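Local atomic coordinates of cystalysin (Treponema denticola, PDB entry 1C7O), a protein that belongs to the class I and II aminotransferase family, whose members share the fold of enzymes dependent on pyridoxal phosphate. Residues A[331-336]-A[365-370]. Numbering follows the deposited sequence.
With PPG ((2E,3E)-4-(2-aminoethoxy)-2-[({3-hydroxy-2-methyl-5-[(phosphonooxy)methyl]pyridin-4-yl}methyl)imino]but-3-enoic acid), chain I.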
ATOM      1  N   ASP A 331      34.476  -5.874   4.529  1.00 30.67           N
ATOM      2  CA  ASP A 331      35.305  -4.932   5.281  1.00 31.84           C
ATOM      3  C   ASP A 331      36.468  -4.316   4.484  1.00 33.18           C
ATOM      4  O   ASP A 331      37.515  -4.942   4.298  1.00 32.80           O
ATOM      5  CB  ASP A 331      35.828  -5.638   6.546  1.00 31.07           C
ATOM      6  CG  ASP A 331      36.769  -4.766   7.379  1.00 31.37           C
ATOM      7  OD1 ASP A 331      36.745  -3.521   7.243  1.00 26.92           O
ATOM      8  OD2 ASP A 331      37.528  -5.346   8.193  1.00 30.99           O
ATOM      9  N   PHE A 332      36.272  -3.077   4.034  1.00 34.21           N
ATOM     10  CA  PHE A 332      37.284  -2.350   3.265  1.00 35.36           C
ATOM     11  C   PHE A 332      38.077  -1.386   4.149  1.00 36.74           C
ATOM     12  O   PHE A 332      38.672  -0.425   3.652  1.00 35.66           O
ATOM     13  CB  PHE A 332      36.636  -1.531   2.139  1.00 35.02           C
ATOM     14  CG  PHE A 332      36.152  -2.348   0.975  1.00 36.18           C
ATOM     15  CD1 PHE A 332      34.907  -2.962   1.002  1.00 36.45           C
ATOM     16  CD2 PHE A 332      36.928  -2.471  -0.170  1.00 35.36           C
ATOM     17  CE1 PHE A 332      34.442  -3.676  -0.097  1.00 35.17           C
ATOM     18  CE2 PHE A 332      36.469  -3.184  -1.270  1.00 34.55           C
ATOM     19  CZ  PHE A 332      35.226  -3.786  -1.233  1.00 33.98           C
ATOM     20  N   ARG A 333      38.090  -1.633   5.454  1.00 38.31           N
ATOM     21  CA  ARG A 333      38.803  -0.747   6.367  1.00 39.51           C
ATOM     22  C   ARG A 333      40.300  -0.588   6.070  1.00 41.35           C
ATOM     23  O   ARG A 333      40.838   0.523   6.120  1.00 40.08           O
ATOM     24  CB  ARG A 333      38.582  -1.204   7.815  1.00 39.58           C
ATOM     25  CG  ARG A 333      37.221  -0.759   8.379  1.00 38.98           C
ATOM     26  CD  ARG A 333      36.986  -1.220   9.814  1.00 35.38           C
ATOM     27  NE  ARG A 333      36.907  -2.674   9.918  1.00 35.37           N
ATOM     28  CZ  ARG A 333      36.604  -3.326  11.036  1.00 34.32           C
ATOM     29  NH1 ARG A 333      36.347  -2.647  12.144  1.00 35.43           N
ATOM     30  NH2 ARG A 333      36.561  -4.653  11.051  1.00 32.12           N
ATOM     31  N   ALA A 334      40.970  -1.687   5.739  1.00 42.12           N
ATOM     32  CA  ALA A 334      42.398  -1.630   5.456  1.00 43.69           C
ATOM     33  C   ALA A 334      42.709  -0.659   4.322  1.00 45.78           C
ATOM     34  O   ALA A 334      43.856  -0.240   4.152  1.00 47.36           O
ATOM     35  CB  ALA A 334      42.918  -3.016   5.119  1.00 40.43           C
ATOM     36  N   LEU A 335      41.686  -0.299   3.554  1.00 46.30           N
ATOM     37  CA  LEU A 335      41.850   0.618   2.432  1.00 47.52           C
ATOM     38  C   LEU A 335      42.102   2.045   2.919  1.00 49.05           C
ATOM     39  O   LEU A 335      42.456   2.932   2.140  1.00 48.19           O
ATOM     40  CB  LEU A 335      40.599   0.586   1.557  1.00 47.16           C
ATOM     41  CG  LEU A 335      40.812   0.515   0.046  1.00 47.76           C
ATOM     42  CD1 LEU A 335      41.537  -0.776  -0.309  1.00 47.21           C
ATOM     43  CD2 LEU A 335      39.464   0.580  -0.655  1.00 48.10           C
ATOM     44  N   LYS A 336      41.909   2.257   4.215  1.00 50.94           N
ATOM     45  CA  LYS A 336      42.113   3.561   4.835  1.00 53.32           C
ATOM     46  C   LYS A 336      41.477   4.732   4.078  1.00 53.56           C
ATOM     47  O   LYS A 336      42.059   5.812   3.988  1.00 52.79           O
ATOM     48  CB  LYS A 336      43.611   3.820   5.021  1.00 55.87           C
ATOM     49  CG  LYS A 336      44.366   2.690   5.730  1.00 59.54           C
ATOM     50  CD  LYS A 336      43.801   2.389   7.118  1.00 62.76           C
ATOM     51  CE  LYS A 336      44.557   1.233   7.783  1.00 65.75           C
ATOM     52  NZ  LYS A 336      44.005   0.857   9.123  1.00 65.38           N
ATOM     53  N   ILE A 365      30.785   2.216   8.779  1.00 28.25           N
ATOM     54  CA  ILE A 365      31.821   3.003   8.114  1.00 27.60           C
ATOM     55  C   ILE A 365      33.056   2.141   7.821  1.00 30.04           C
ATOM     56  O   ILE A 365      33.713   1.630   8.742  1.00 27.85           O
ATOM     57  CB  ILE A 365      32.231   4.199   9.002  1.00 26.20           C
ATOM     58  CG1 ILE A 365      31.110   5.237   8.998  1.00 25.17           C
ATOM     59  CG2 ILE A 365      33.555   4.777   8.539  1.00 23.33           C
ATOM     60  CD1 ILE A 365      31.351   6.390   9.927  1.00 25.44           C
ATOM     61  N   GLY A 366      33.355   1.987   6.531  1.00 31.04           N
ATOM     62  CA  GLY A 366      34.488   1.188   6.106  1.00 29.76           C
ATOM     63  C   GLY A 366      34.030  -0.112   5.482  1.00 30.74           C
ATOM     64  O   GLY A 366      34.821  -0.824   4.863  1.00 31.85           O
ATOM     65  N   PHE A 367      32.749  -0.428   5.645  1.00 31.05           N
ATOM     66  CA  PHE A 367      32.195  -1.659   5.087  1.00 31.60           C
ATOM     67  C   PHE A 367      31.354  -1.372   3.855  1.00 32.07           C
ATOM     68  O   PHE A 367      31.013  -0.220   3.577  1.00 31.41           O
ATOM     69  CB  PHE A 367      31.318  -2.393   6.111  1.00 32.05           C
ATOM     70  CG  PHE A 367      32.057  -2.840   7.340  1.00 34.59           C
ATOM     71  CD1 PHE A 367      32.403  -1.926   8.332  1.00 33.75           C
ATOM     72  CD2 PHE A 367      32.429  -4.174   7.495  1.00 34.98           C
ATOM     73  CE1 PHE A 367      33.109  -2.330   9.455  1.00 34.83           C
ATOM     74  CE2 PHE A 367      33.138  -4.591   8.616  1.00 34.89           C
ATOM     75  CZ  PHE A 367      33.479  -3.664   9.599  1.00 34.90           C
ATOM     76  N   GLU A 368      31.022  -2.439   3.132  1.00 31.69           N
ATOM     77  CA  GLU A 368      30.197  -2.362   1.931  1.00 31.56           C
ATOM     78  C   GLU A 368      29.279  -3.583   1.946  1.00 32.04           C
ATOM     79  O   GLU A 368      29.703  -4.674   2.338  1.00 33.04           O
ATOM     80  CB  GLU A 368      31.065  -2.413   0.667  1.00 30.68           C
ATOM     81  CG  GLU A 368      32.086  -1.303   0.526  1.00 29.90           C
ATOM     82  CD  GLU A 368      31.462   0.047   0.247  1.00 33.10           C
ATOM     83  OE1 GLU A 368      32.222   1.017   0.038  1.00 32.79           O
ATOM     84  OE2 GLU A 368      30.215   0.147   0.238  1.00 36.70           O
ATOM     85  N   ARG A 369      28.026  -3.408   1.534  1.00 30.64           N
ATOM     86  CA  ARG A 369      27.093  -4.529   1.493  1.00 28.99           C
ATOM     87  C   ARG A 369      26.835  -4.904   0.035  1.00 27.27           C
ATOM     88  O   ARG A 369      26.335  -4.097  -0.744  1.00 26.09           O
ATOM     89  CB  ARG A 369      25.771  -4.168   2.172  1.00 30.05           C
ATOM     90  CG  ARG A 369      24.986  -5.386   2.643  1.00 31.16           C
ATOM     91  CD  ARG A 369      23.568  -5.030   2.987  1.00 28.95           C
ATOM     92  NE  ARG A 369      22.830  -4.656   1.792  1.00 32.19           N
ATOM     93  CZ  ARG A 369      21.583  -4.201   1.799  1.00 33.28           C
ATOM     94  NH1 ARG A 369      20.940  -4.067   2.951  1.00 30.43           N
ATOM     95  NH2 ARG A 369      20.985  -3.883   0.656  1.00 31.01           N
ATOM     96  N   ILE A 370      27.183  -6.129  -0.332  1.00 25.98           N
ATOM     97  CA  ILE A 370      26.999  -6.594  -1.696  1.00 24.87           C
ATOM     98  C   ILE A 370      25.798  -7.527  -1.822  1.00 23.81           C
ATOM     99  O   ILE A 370      25.621  -8.442  -1.012  1.00 22.76           O
ATOM    100  CB  ILE A 370      28.260  -7.330  -2.186  1.00 25.71           C
ATOM    101  CG1 ILE A 370      28.132  -7.672  -3.671  1.00 27.47           C
ATOM    102  CG2 ILE A 370      28.468  -8.600  -1.363  1.00 26.15           C
ATOM    103  CD1 ILE A 370      29.383  -8.322  -4.253  1.00 27.18           C
TER
HETATM  104  N1  PPG I1500      13.276  -5.104   6.961  1.00 35.52           N
HETATM  105  C2  PPG I1500      14.592  -5.478   6.729  1.00 36.15           C
HETATM  106  C2A PPG I1500      15.348  -5.947   7.928  1.00 35.08           C
HETATM  107  C3  PPG I1500      15.077  -5.410   5.344  1.00 37.22           C
HETATM  108  O3  PPG I1500      16.400  -5.787   5.223  1.00 38.68           O
HETATM  109  C4  PPG I1500      14.228  -4.985   4.309  1.00 38.19           C
HETATM  110  C4A PPG I1500      14.842  -4.755   2.924  1.00 41.10           C
HETATM  111  C5  PPG I1500      12.811  -4.596   4.688  1.00 37.45           C
HETATM  112  C6  PPG I1500      12.411  -4.681   6.016  1.00 35.32           C
HETATM  113  C5A PPG I1500      11.798  -4.021   3.622  1.00 35.86           C
HETATM  114  OP4 PPG I1500      10.485  -4.597   3.769  1.00 35.94           O
HETATM  115  P   PPG I1500       9.237  -3.986   2.943  1.00 35.82           P
HETATM  116  OP1 PPG I1500       9.030  -2.621   3.481  1.00 33.45           O
HETATM  117  OP2 PPG I1500       8.047  -4.928   3.199  1.00 34.77           O
HETATM  118  OP3 PPG I1500       9.621  -4.044   1.513  1.00 37.69           O
HETATM  119  N4A PPG I1500      15.442  -3.444   2.822  1.00 42.11           N
HETATM  120  CAI PPG I1500      16.180  -3.105   1.592  1.00 40.37           C
HETATM  121  CBC PPG I1500      17.679  -3.133   1.627  1.00 37.29           C
HETATM  122  O2B PPG I1500      18.445  -2.780   0.511  1.00 35.68           O
HETATM  123  O3B PPG I1500      18.285  -3.506   2.721  1.00 35.50           O
HETATM  124  CBI PPG I1500      15.468  -2.832   0.374  1.00 44.44           C
HETATM  125  CGI PPG I1500      15.366  -1.508  -0.130  1.00 47.89           C
HETATM  126  OET PPG I1500      14.646  -0.456   0.574  1.00 50.57           O
HETATM  127  CEI PPG I1500      14.535   0.685  -0.400  1.00 51.27           C
HETATM  128  CFI PPG I1500      13.668   0.261  -1.607  1.00 50.86           C
HETATM  129  NI  PPG I1500      13.583   1.278  -2.606  1.00 50.78           N
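Arg-333 lies against the ring of Phe-367 where strand 327-331 ends beside strand 367-371. The two strands are antiparallel neighbours in the small three-stranded sheet of this aminotransferase-family chain. Asp-331 and Phe-367 form a non-hydrogen-bonded pair, and both side chains lie on the same face. Beyond it, Phe-332 N donates to Gly-366 O (2.8 Å).

Asp-331 also makes an Asx turn: its OD1 accepts from Arg-333 N. Asp-331 CB packs on Phe-367 CE2 (3.6 Å). With CG anti to the backbone N (chi1 177°), the carboxylate stacks over one face of the Phe-367 ring, 22° from parallel, with OD1 offset toward the rim.

Along Arg-333, CB leads to CG, which nears Gly-366 CA at 4.1 Å. CD then meets Phe-367 CE1. The bend at chi3 (-65°) turns the guanidinium back to Asp-331. NE bonds to OD1 from the opposite face of the carboxylate to the backbone N. Arg-333 CZ sits 3.5 Å from Phe-367 CZ, which lies over the centre of the guanidinium. Arg-333 NH2 reaches Asp-331 OD2 (3.1 Å) and also forms a salt bridge with Glu-144.

On the other side of the strand, Glu-368 CG touches Phe-332 CD1 at 3.3 Å; Met-342 and Met-346 of helix 339-350 touch both side chains. One residue on, Arg-369 grips the carboxylate of PPG end-on: NH1 donates to O3B (2.7 Å) and NH2 to O2B (2.8 Å).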